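Local coordinates for geranyltranstransferase (Campylobacter jejuni, PDB 3NPK), which probably catalyses the chain-elongating condensation that makes farnesyl diphosphate from geranyl diphosphate and isopentenyl diphosphate, and holds pyrophosphate in its pocket, at residues N87-R92 and L97-D102; L33-G38 and I72-L77; V51-P56 and E269-M274. All blocks are in the same frame, centred on the assembly; numbering follows the deposited sequence.

Contacts 2 and 3 pair helices of the all-helical isoprenoid synthase fold, while contact 1 sets a hairpin segment against a short helix, and their chemistry differs with depth and distance from the pocket. Contact 1 lies at the surface and is polar, held partly by water. Contact 2 is buried and apolar across its segments. The two touch each other through Arg92, lie about 12 Å apart between centres, and both reach the same pyrophosphate. Contact 3 is partly buried and mainly van der Waals, round a serine whose hydroxyl is bonded within its own helix; it sits about 37 Å from contact 1 between centres, on the opposite side of the chain's centre. Helices 27-37, 42-54 and 59-80 follow one another, connecting contacts 2 and 3.

Contact 1 (N87-R92 and L97-D102); sequences NADFRR and LHKSYD. With PPV (pyrophosphate), chain C.
Ala88 and Asp89 meet His98 and Lys99 where the chain turns back through a small antiparallel hairpin, strands 90-91 and 94-95, just after the first aspartate-rich motif of the polyprenyl synthases. Water carries much of the polar link between the two segments. The imidazole of His98 presents an edge to the backbone of Ala88, whose O lies near the ring plane, 3.1 Å from His98 CE1. His98 CG sits between the backbone N and the carbonyl carbon (chi1 60°), a setting that brings the ring across to the hairpin side. In the ring plane, His98 NE2 also meets water 1, at 2.8 Å. The same water lies within bonding distance of Asn87 OD1 and Asp89 OD1, although it may not serve all its neighbours at once.

Lys99 begins by pointing at the hairpin, then folds at two successive torsions. Its aliphatic part therefore lies by the Asp89 carboxylate, with Lys99 CD 3.8 Å from Asp89 OD1. The ammonium does not close a salt bridge: Lys99 NZ stays 4.1 Å from Asp89 OD1, and water 2 fills the step, accepting from the lysine and donating to the carboxylate. That interval probably weakens the attraction without abolishing it.

At the far end of the hairpin segment the chemistry becomes direct. Arg91 forms a salt bridge with Asp81 of the aspartate-rich motif, while Arg92 reaches the pyrophosphate. Its guanidinium meets one phosphate edge-on, with P2 in the guanidinium plane, and two N-H groups grip two oxygens of that phosphate. Arg92 NH2 donates to O22 of the pyrophosphate at 2.7 Å, and Arg92 NE to O12 at 2.9 Å, the latter almost straight at 175°.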
loop_
_atom_site.group_PDB
_atom_site.type_symbol
_atom_site.label_atom_id
_atom_site.label_comp_id
_atom_site.label_asym_id
_atom_site.label_seq_id
_atom_site.Cartn_x
_atom_site.Cartn_y
_atom_site.Cartn_z
ATOM N N ASN A 87 -20.142 -4.953 3.864
ATOM C CA ASN A 87 -21.338 -4.473 3.155
ATOM C C ASN A 87 -22.060 -3.380 3.947
ATOM O O ASN A 87 -23.283 -3.444 4.153
ATOM C CB ASN A 87 -22.294 -5.634 2.856
ATOM C CG ASN A 87 -23.386 -5.254 1.875
ATOM O OD1 ASN A 87 -23.245 -4.298 1.112
ATOM N ND2 ASN A 87 -24.484 -6.015 1.879
ATOM N N ALA A 88 -21.297 -2.374 4.378
ATOM C CA ALA A 88 -21.842 -1.275 5.177
ATOM C C ALA A 88 -22.364 -0.137 4.305
ATOM O O ALA A 88 -21.712 0.256 3.333
ATOM C CB ALA A 88 -20.782 -0.754 6.132
ATOM N N ASP A 89 -23.519 0.408 4.676
ATOM C CA ASP A 89 -24.102 1.530 3.954
ATOM C C ASP A 89 -23.627 2.882 4.471
ATOM O O ASP A 89 -23.758 3.890 3.772
ATOM C CB ASP A 89 -25.633 1.492 4.047
ATOM C CG ASP A 89 -26.253 0.383 3.212
ATOM O OD1 ASP A 89 -25.570 -0.199 2.348
ATOM O OD2 ASP A 89 -27.450 0.104 3.413
ATOM N N PHE A 90 -23.118 2.910 5.701
ATOM C CA PHE A 90 -22.658 4.150 6.326
ATOM C C PHE A 90 -21.378 3.937 7.123
ATOM O O PHE A 90 -21.136 2.849 7.649
ATOM C CB PHE A 90 -23.719 4.694 7.281
ATOM C CG PHE A 90 -25.012 5.030 6.611
ATOM C CD1 PHE A 90 -25.212 6.279 6.057
ATOM C CD2 PHE A 90 -26.027 4.088 6.523
ATOM C CE1 PHE A 90 -26.400 6.587 5.428
ATOM C CE2 PHE A 90 -27.215 4.390 5.899
ATOM C CZ PHE A 90 -27.405 5.645 5.353
ATOM N N ARG A 91 -20.569 4.989 7.208
ATOM C CA ARG A 91 -19.337 4.990 7.999
ATOM C C ARG A 91 -19.034 6.443 8.377
ATOM O O ARG A 91 -19.155 7.337 7.548
ATOM C CB ARG A 91 -18.184 4.392 7.185
ATOM C CG ARG A 91 -16.773 4.639 7.749
ATOM C CD ARG A 91 -16.477 3.794 8.960
ATOM N NE ARG A 91 -16.321 2.391 8.602
ATOM C CZ ARG A 91 -15.897 1.455 9.441
ATOM N NH1 ARG A 91 -15.801 0.204 9.020
ATOM N NH2 ARG A 91 -15.566 1.768 10.695
ATOM N N ARG A 92 -18.663 6.676 9.629
ATOM C CA ARG A 92 -18.325 8.026 10.096
ATOM C C ARG A 92 -19.433 9.049 9.799
ATOM O O ARG A 92 -19.174 10.234 9.546
ATOM C CB ARG A 92 -16.976 8.471 9.519
ATOM C CG ARG A 92 -15.803 7.713 10.123
ATOM C CD ARG A 92 -14.506 7.954 9.361
ATOM N NE ARG A 92 -13.362 7.395 10.076
ATOM C CZ ARG A 92 -12.116 7.401 9.604
ATOM N NH1 ARG A 92 -11.849 7.956 8.423
ATOM N NH2 ARG A 92 -11.135 6.854 10.303
ATOM N N LEU A 97 -18.293 4.990 0.520
ATOM C CA LEU A 97 -17.891 5.417 -0.826
ATOM C C LEU A 97 -18.557 4.620 -1.933
ATOM O O LEU A 97 -18.809 5.146 -3.014
ATOM C CB LEU A 97 -16.375 5.340 -1.019
ATOM C CG LEU A 97 -15.554 6.413 -0.311
ATOM C CD1 LEU A 97 -14.078 6.198 -0.642
ATOM C CD2 LEU A 97 -16.025 7.813 -0.664
ATOM N N HIS A 98 -18.819 3.340 -1.692
ATOM C CA HIS A 98 -19.407 2.558 -2.771
ATOM C C HIS A 98 -20.885 2.897 -2.953
ATOM O O HIS A 98 -21.449 2.608 -4.001
ATOM C CB HIS A 98 -19.188 1.055 -2.569
ATOM C CG HIS A 98 -19.779 0.527 -1.310
ATOM N ND1 HIS A 98 -19.115 0.566 -0.102
ATOM C CD2 HIS A 98 -20.986 -0.031 -1.060
ATOM C CE1 HIS A 98 -19.882 0.036 0.833
ATOM N NE2 HIS A 98 -21.024 -0.330 0.278
ATOM N N LYS A 99 -21.498 3.512 -1.944
ATOM C CA LYS A 99 -22.877 3.996 -2.078
ATOM C C LYS A 99 -22.928 5.392 -2.700
ATOM O O LYS A 99 -23.771 5.662 -3.557
ATOM C CB LYS A 99 -23.566 4.013 -0.715
ATOM C CG LYS A 99 -23.595 2.653 -0.001
ATOM C CD LYS A 99 -24.460 1.651 -0.732
ATOM C CE LYS A 99 -25.897 2.150 -0.810
ATOM N NZ LYS A 99 -26.831 1.121 -1.354
ATOM N N SER A 100 -22.043 6.287 -2.268
ATOM C CA SER A 100 -22.021 7.646 -2.812
ATOM C C SER A 100 -21.503 7.697 -4.235
ATOM O O SER A 100 -21.966 8.516 -5.043
ATOM C CB SER A 100 -21.172 8.571 -1.949
ATOM O OG SER A 100 -21.866 8.908 -0.766
ATOM N N TYR A 101 -20.524 6.846 -4.531
ATOM C CA TYR A 101 -19.914 6.788 -5.851
ATOM C C TYR A 101 -20.206 5.446 -6.511
ATOM O O TYR A 101 -21.279 5.263 -7.088
ATOM C CB TYR A 101 -18.422 7.106 -5.758
ATOM C CG TYR A 101 -18.207 8.519 -5.286
ATOM C CD1 TYR A 101 -17.810 8.794 -3.982
ATOM C CD2 TYR A 101 -18.435 9.592 -6.145
ATOM C CE1 TYR A 101 -17.635 10.106 -3.549
ATOM C CE2 TYR A 101 -18.263 10.894 -5.729
ATOM C CZ TYR A 101 -17.865 11.152 -4.432
ATOM O OH TYR A 101 -17.698 12.465 -4.027
ATOM N N ASP A 102 -19.282 4.507 -6.406
ATOM C CA ASP A 102 -19.497 3.150 -6.892
ATOM C C ASP A 102 -18.413 2.244 -6.314
ATOM O O ASP A 102 -17.494 2.721 -5.657
ATOM C CB ASP A 102 -19.517 3.097 -8.432
ATOM C CG ASP A 102 -18.321 3.785 -9.077
ATOM O OD1 ASP A 102 -17.206 3.634 -8.581
ATOM O OD2 ASP A 102 -18.487 4.477 -10.102
HETATM O O11 PPV C . -12.505 1.698 14.172
HETATM P P1 PPV C . -12.331 3.124 14.983
HETATM O O21 PPV C . -13.178 3.120 16.393
HETATM O O31 PPV C . -10.922 3.361 15.300
HETATM O OPP PPV C . -13.019 4.252 14.011
HETATM P P2 PPV C . -12.542 5.790 13.707
HETATM O O12 PPV C . -13.754 6.330 12.728
HETATM O O22 PPV C . -11.179 5.805 12.821
HETATM O O32 PPV C . -12.454 6.600 14.934
HETATM O O HOH W 1 -23.366 -1.607 1.132
HETATM O O HOH W 2 -26.889 -1.135 0.105
#

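Contact 2 (L33-G38 and I72-L77); sequences LMLKAG and IHTYSL. With PPV (pyrophosphate), chain C.
Thr74 projects from helix 59-80 toward helix 27-37, and its two branches divide the work against Met34 and Leu35. The methyl CG2 lies anti to the backbone N and meets the base of Met34, with Thr74 CG2 at 3.8 Å from Met34 CB. Beyond that point the selenomethionine chain bends at chi2 (-55°) and its end leads away, leaving the root of the side chain to make the contact. Leu35 comes in at a slant: its CD2 methyl lies over the hydroxyl branch, 3.5 Å from Thr74 OG1.

This small interface is apolar helix-helix packing of the isoprenoid synthase fold, but a buried hydroxyl lies within it. Thr74 OG1 is hydrogen-bonded to Glu70 O one turn back in its own helix and to Arg92 NH1. The same arginine nitrogen also bonds Met34 O, so Arg92, which binds the pyrophosphate through its NE and NH2, is held from behind by both helices. The contact thus forms part of the second shell of the pocket.

His73, next to Thr74, belongs to the pyrophosphate pocket. Leu77, a turn later, sets CG 4.2 Å above the His73 ring plane, offset toward the rim. The carbonyl of His73 accepts twice, from Leu77 N and from Ser76 OG, the hydroxyl lying 2.7 Å from His73 O and tilted 22° from the carbonyl plane.

Around this junction, strand 94-95 packs on Met34 through Ile94. Helices 103-122 and 147-156 take up Ile72 and Tyr75, and Tyr75 also packs on Asp111 of the second subunit.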
loop_
_atom_site.group_PDB
_atom_site.type_symbol
_atom_site.label_atom_id
_atom_site.label_comp_id
_atom_site.label_asym_id
_atom_site.label_seq_id
_atom_site.Cartn_x
_atom_site.Cartn_y
_atom_site.Cartn_z
ATOM N N LEU A 33 -13.186 12.326 1.173
ATOM C CA LEU A 33 -14.465 12.217 1.860
ATOM C C LEU A 33 -14.372 11.521 3.217
ATOM O O LEU A 33 -14.834 12.048 4.226
ATOM C CB LEU A 33 -15.465 11.487 0.961
ATOM C CG LEU A 33 -16.936 11.579 1.351
ATOM C CD1 LEU A 33 -17.398 13.036 1.269
ATOM C CD2 LEU A 33 -17.777 10.686 0.450
HETATM N N MSE A 34 -13.790 10.327 3.250
HETATM C CA MSE A 34 -13.721 9.574 4.496
HETATM C C MSE A 34 -12.699 10.119 5.472
HETATM O O MSE A 34 -12.855 9.962 6.687
HETATM C CB MSE A 34 -13.444 8.096 4.239
HETATM C CG MSE A 34 -14.669 7.271 4.006
HETATM SE SE MSE A 34 -16.052 7.356 5.437
HETATM C CE MSE A 34 -17.529 6.732 4.336
ATOM N N LEU A 35 -11.654 10.753 4.948
ATOM C CA LEU A 35 -10.646 11.363 5.806
ATOM C C LEU A 35 -11.228 12.543 6.561
ATOM O O LEU A 35 -10.922 12.753 7.738
ATOM C CB LEU A 35 -9.446 11.809 4.974
ATOM C CG LEU A 35 -8.613 10.672 4.377
ATOM C CD1 LEU A 35 -7.633 11.271 3.381
ATOM C CD2 LEU A 35 -7.873 9.924 5.492
ATOM N N LYS A 36 -12.071 13.313 5.879
ATOM C CA LYS A 36 -12.653 14.510 6.469
ATOM C C LYS A 36 -13.882 14.236 7.315
ATOM O O LYS A 36 -14.198 15.018 8.218
ATOM C CB LYS A 36 -13.031 15.502 5.372
ATOM C CG LYS A 36 -11.847 16.240 4.793
ATOM C CD LYS A 36 -12.291 17.543 4.128
ATOM C CE LYS A 36 -12.814 17.296 2.726
ATOM N NZ LYS A 36 -13.552 18.474 2.179
ATOM N N ALA A 37 -14.579 13.139 7.018
ATOM C CA ALA A 37 -15.917 12.891 7.575
ATOM C C ALA A 37 -15.873 12.665 9.073
ATOM O O ALA A 37 -16.791 13.045 9.812
ATOM C CB ALA A 37 -16.559 11.690 6.892
ATOM N N GLY A 38 -14.808 12.035 9.535
ATOM C CA GLY A 38 -14.720 11.726 10.941
ATOM C C GLY A 38 -13.536 10.850 11.228
ATOM O O GLY A 38 -12.640 10.697 10.393
ATOM N N ILE A 72 -3.643 4.653 6.280
ATOM C CA ILE A 72 -3.774 3.199 6.306
ATOM C C ILE A 72 -5.079 2.829 6.960
ATOM O O ILE A 72 -5.816 1.989 6.455
ATOM C CB ILE A 72 -2.633 2.542 7.117
ATOM C CG1 ILE A 72 -1.325 2.634 6.326
ATOM C CG2 ILE A 72 -2.997 1.079 7.531
ATOM C CD1 ILE A 72 -1.328 1.812 5.050
ATOM N N HIS A 73 -5.358 3.430 8.106
ATOM C CA HIS A 73 -6.565 3.072 8.828
ATOM C C HIS A 73 -7.814 3.360 7.984
ATOM O O HIS A 73 -8.727 2.529 7.889
ATOM C CB HIS A 73 -6.591 3.790 10.171
ATOM C CG HIS A 73 -7.790 3.459 10.989
ATOM N ND1 HIS A 73 -8.687 4.407 11.426
ATOM C CD2 HIS A 73 -8.256 2.265 11.420
ATOM C CE1 HIS A 73 -9.643 3.813 12.122
ATOM N NE2 HIS A 73 -9.412 2.512 12.117
ATOM N N THR A 74 -7.861 4.543 7.380
ATOM C CA THR A 74 -9.012 4.894 6.549
ATOM C C THR A 74 -9.155 3.969 5.340
ATOM O O THR A 74 -10.280 3.545 5.015
ATOM C CB THR A 74 -8.954 6.376 6.134
ATOM O OG1 THR A 74 -9.143 7.184 7.296
ATOM C CG2 THR A 74 -10.042 6.724 5.109
ATOM N N TYR A 75 -8.044 3.643 4.672
ATOM C CA TYR A 75 -8.143 2.718 3.528
ATOM C C TYR A 75 -8.761 1.392 3.995
ATOM O O TYR A 75 -9.631 0.819 3.325
ATOM C CB TYR A 75 -6.795 2.521 2.796
ATOM C CG TYR A 75 -6.236 1.101 2.837
ATOM C CD1 TYR A 75 -6.826 0.070 2.107
ATOM C CD2 TYR A 75 -5.100 0.804 3.589
ATOM C CE1 TYR A 75 -6.331 -1.216 2.152
ATOM C CE2 TYR A 75 -4.582 -0.485 3.624
ATOM C CZ TYR A 75 -5.208 -1.488 2.916
ATOM O OH TYR A 75 -4.734 -2.780 2.947
ATOM N N SER A 76 -8.366 0.933 5.177
ATOM C CA SER A 76 -8.839 -0.362 5.646
ATOM C C SER A 76 -10.337 -0.330 5.902
ATOM O O SER A 76 -11.035 -1.313 5.638
ATOM C CB SER A 76 -8.058 -0.819 6.893
ATOM O OG SER A 76 -8.494 -0.182 8.082
ATOM N N LEU A 77 -10.838 0.797 6.403
ATOM C CA LEU A 77 -12.267 0.928 6.649
ATOM C C LEU A 77 -13.050 0.902 5.342
ATOM O O LEU A 77 -14.102 0.272 5.263
ATOM C CB LEU A 77 -12.583 2.217 7.400
ATOM C CG LEU A 77 -11.910 2.378 8.765
ATOM C CD1 LEU A 77 -12.388 3.642 9.442
ATOM C CD2 LEU A 77 -12.132 1.160 9.673
HETATM O O11 PPV C . -12.505 1.698 14.172
HETATM P P1 PPV C . -12.331 3.124 14.983
HETATM O O21 PPV C . -13.178 3.120 16.393
HETATM O O31 PPV C . -10.922 3.361 15.300
HETATM O OPP PPV C . -13.019 4.252 14.011
HETATM P P2 PPV C . -12.542 5.790 13.707
HETATM O O12 PPV C . -13.754 6.330 12.728
HETATM O O22 PPV C . -11.179 5.805 12.821
HETATM O O32 PPV C . -12.454 6.600 14.934
#

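Contact 3 (V51-P56 and E269-M274); sequences VQSNKP and EKLAQM
Ser53 points from the last turn of helix 42-54 at the first turns of helix 269-282 and packs against Leu271 and Met274, in a helix-helix contact that joins an early helix to the C-terminal helix of the isoprenoid synthase bundle. Van der Waals contact carries the pairing. The methyl CE of Met274, a selenomethionine, reaches Ser53 CB at 3.3 Å, tighter than usual for two carbons. A bend at the last torsion (chi3 -86°) turns that methyl toward the serine after an extended start. Beside it, Leu271 lies along the hydroxyl, its CB 3.5 Å from Ser53 OG and both methyls a little farther off. The small serine side chain probably helps the backbones come close, Ser53 CA lying 5.5 Å from Leu271 CA.

Hydrogen bonding stays within the helices. The hydroxyl packed against leucine carbons is bonded back to Val50 O in its own helix, with a weak second bond to Ser49 O, so its polarity is satisfied locally. The helix end behaves similarly: Val51 O accepts from both Asn54 N and Lys55 N as the chain leaves helical geometry.

Leu271 also touches Ser49 and Val50, and Met274 touches Ser49. On other sides of helix 42-54, Val51 and Gln52 rest on helix 59-80, while Arg43 and Tyr282, near the other ends of the two paired helices, belong to the pyrophosphate pocket.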
loop_
_atom_site.group_PDB
_atom_site.type_symbol
_atom_site.label_atom_id
_atom_site.label_comp_id
_atom_site.label_asym_id
_atom_site.label_seq_id
_atom_site.Cartn_x
_atom_site.Cartn_y
_atom_site.Cartn_z
ATOM N N VAL A 51 5.694 11.130 20.890
ATOM C CA VAL A 51 6.645 12.144 20.446
ATOM C C VAL A 51 6.617 13.385 21.350
ATOM O O VAL A 51 7.664 13.871 21.798
ATOM C CB VAL A 51 6.405 12.545 18.972
ATOM C CG1 VAL A 51 7.395 13.635 18.550
ATOM C CG2 VAL A 51 6.544 11.321 18.067
ATOM N N GLN A 52 5.423 13.893 21.634
ATOM C CA GLN A 52 5.301 15.071 22.489
ATOM C C GLN A 52 5.976 14.858 23.848
ATOM O O GLN A 52 6.631 15.758 24.374
ATOM C CB GLN A 52 3.826 15.452 22.671
ATOM C CG GLN A 52 3.600 16.631 23.627
ATOM C CD GLN A 52 4.257 17.924 23.177
ATOM O OE1 GLN A 52 4.708 18.055 22.037
ATOM N NE2 GLN A 52 4.317 18.894 24.085
ATOM N N SER A 53 5.831 13.658 24.398
ATOM C CA SER A 53 6.328 13.355 25.740
ATOM C C SER A 53 7.844 13.184 25.782
ATOM O O SER A 53 8.465 13.326 26.838
ATOM C CB SER A 53 5.664 12.083 26.279
ATOM O OG SER A 53 6.233 10.919 25.695
ATOM N N ASN A 54 8.445 12.874 24.644
ATOM C CA ASN A 54 9.849 12.482 24.632
ATOM C C ASN A 54 10.761 13.446 23.870
ATOM O O ASN A 54 11.847 13.817 24.345
ATOM C CB ASN A 54 9.974 11.071 24.052
ATOM C CG ASN A 54 11.319 10.464 24.313
ATOM O OD1 ASN A 54 12.208 10.533 23.476
ATOM N ND2 ASN A 54 11.489 9.891 25.501
ATOM N N LYS A 55 10.328 13.824 22.669
ATOM C CA LYS A 55 11.069 14.773 21.845
ATOM C C LYS A 55 10.099 15.756 21.220
ATOM O O LYS A 55 9.795 15.675 20.027
ATOM C CB LYS A 55 11.852 14.043 20.755
ATOM C CG LYS A 55 13.162 13.442 21.223
ATOM C CD LYS A 55 14.046 13.126 20.033
ATOM C CE LYS A 55 15.306 12.387 20.451
ATOM N NZ LYS A 55 16.262 12.296 19.310
ATOM N N PRO A 56 9.584 16.683 22.032
ATOM C CA PRO A 56 8.562 17.602 21.522
ATOM C C PRO A 56 9.083 18.444 20.368
ATOM O O PRO A 56 8.278 18.983 19.605
ATOM C CB PRO A 56 8.243 18.476 22.742
ATOM C CG PRO A 56 9.422 18.251 23.685
ATOM C CD PRO A 56 9.755 16.823 23.489
ATOM N N GLU A 269 5.679 9.830 33.244
ATOM C CA GLU A 269 4.381 10.121 33.846
ATOM C C GLU A 269 3.461 10.916 32.912
ATOM O O GLU A 269 2.249 10.722 32.919
ATOM C CB GLU A 269 4.580 10.880 35.159
ATOM C CG GLU A 269 5.544 12.054 35.025
ATOM C CD GLU A 269 6.143 12.493 36.356
ATOM O OE1 GLU A 269 5.582 12.131 37.416
ATOM O OE2 GLU A 269 7.177 13.203 36.342
ATOM N N LYS A 270 4.023 11.826 32.125
ATOM C CA LYS A 270 3.182 12.625 31.229
ATOM C C LYS A 270 2.630 11.763 30.092
ATOM O O LYS A 270 1.458 11.877 29.711
ATOM C CB LYS A 270 3.938 13.832 30.672
ATOM C CG LYS A 270 4.648 14.695 31.714
ATOM C CD LYS A 270 3.791 14.986 32.935
ATOM C CE LYS A 270 4.507 15.941 33.896
ATOM N NZ LYS A 270 4.043 15.821 35.316
ATOM N N LEU A 271 3.474 10.890 29.557
ATOM C CA LEU A 271 3.037 9.955 28.529
ATOM C C LEU A 271 1.982 8.997 29.074
ATOM O O LEU A 271 0.980 8.727 28.416
ATOM C CB LEU A 271 4.223 9.162 27.967
ATOM C CG LEU A 271 3.826 8.149 26.890
ATOM C CD1 LEU A 271 3.043 8.825 25.740
ATOM C CD2 LEU A 271 5.047 7.425 26.377
ATOM N N ALA A 272 2.202 8.487 30.278
ATOM C CA ALA A 272 1.235 7.582 30.884
ATOM C C ALA A 272 -0.146 8.238 30.995
ATOM O O ALA A 272 -1.166 7.620 30.660
ATOM C CB ALA A 272 1.715 7.118 32.261
ATOM N N GLN A 273 -0.175 9.494 31.437
ATOM C CA GLN A 273 -1.437 10.220 31.562
ATOM C C GLN A 273 -2.116 10.445 30.197
ATOM O O GLN A 273 -3.343 10.298 30.068
ATOM C CB GLN A 273 -1.222 11.561 32.263
ATOM C CG GLN A 273 -2.519 12.304 32.502
ATOM C CD GLN A 273 -3.409 11.575 33.488
ATOM O OE1 GLN A 273 -2.997 11.290 34.612
ATOM N NE2 GLN A 273 -4.631 11.264 33.071
HETATM N N MSE A 274 -1.329 10.809 29.187
HETATM C CA MSE A 274 -1.859 10.975 27.835
HETATM C C MSE A 274 -2.498 9.699 27.316
HETATM O O MSE A 274 -3.577 9.729 26.721
HETATM C CB MSE A 274 -0.771 11.448 26.883
HETATM C CG MSE A 274 -0.413 12.899 27.085
HETATM SE SE MSE A 274 0.940 13.484 25.804
HETATM C CE MSE A 274 2.534 12.940 26.750
#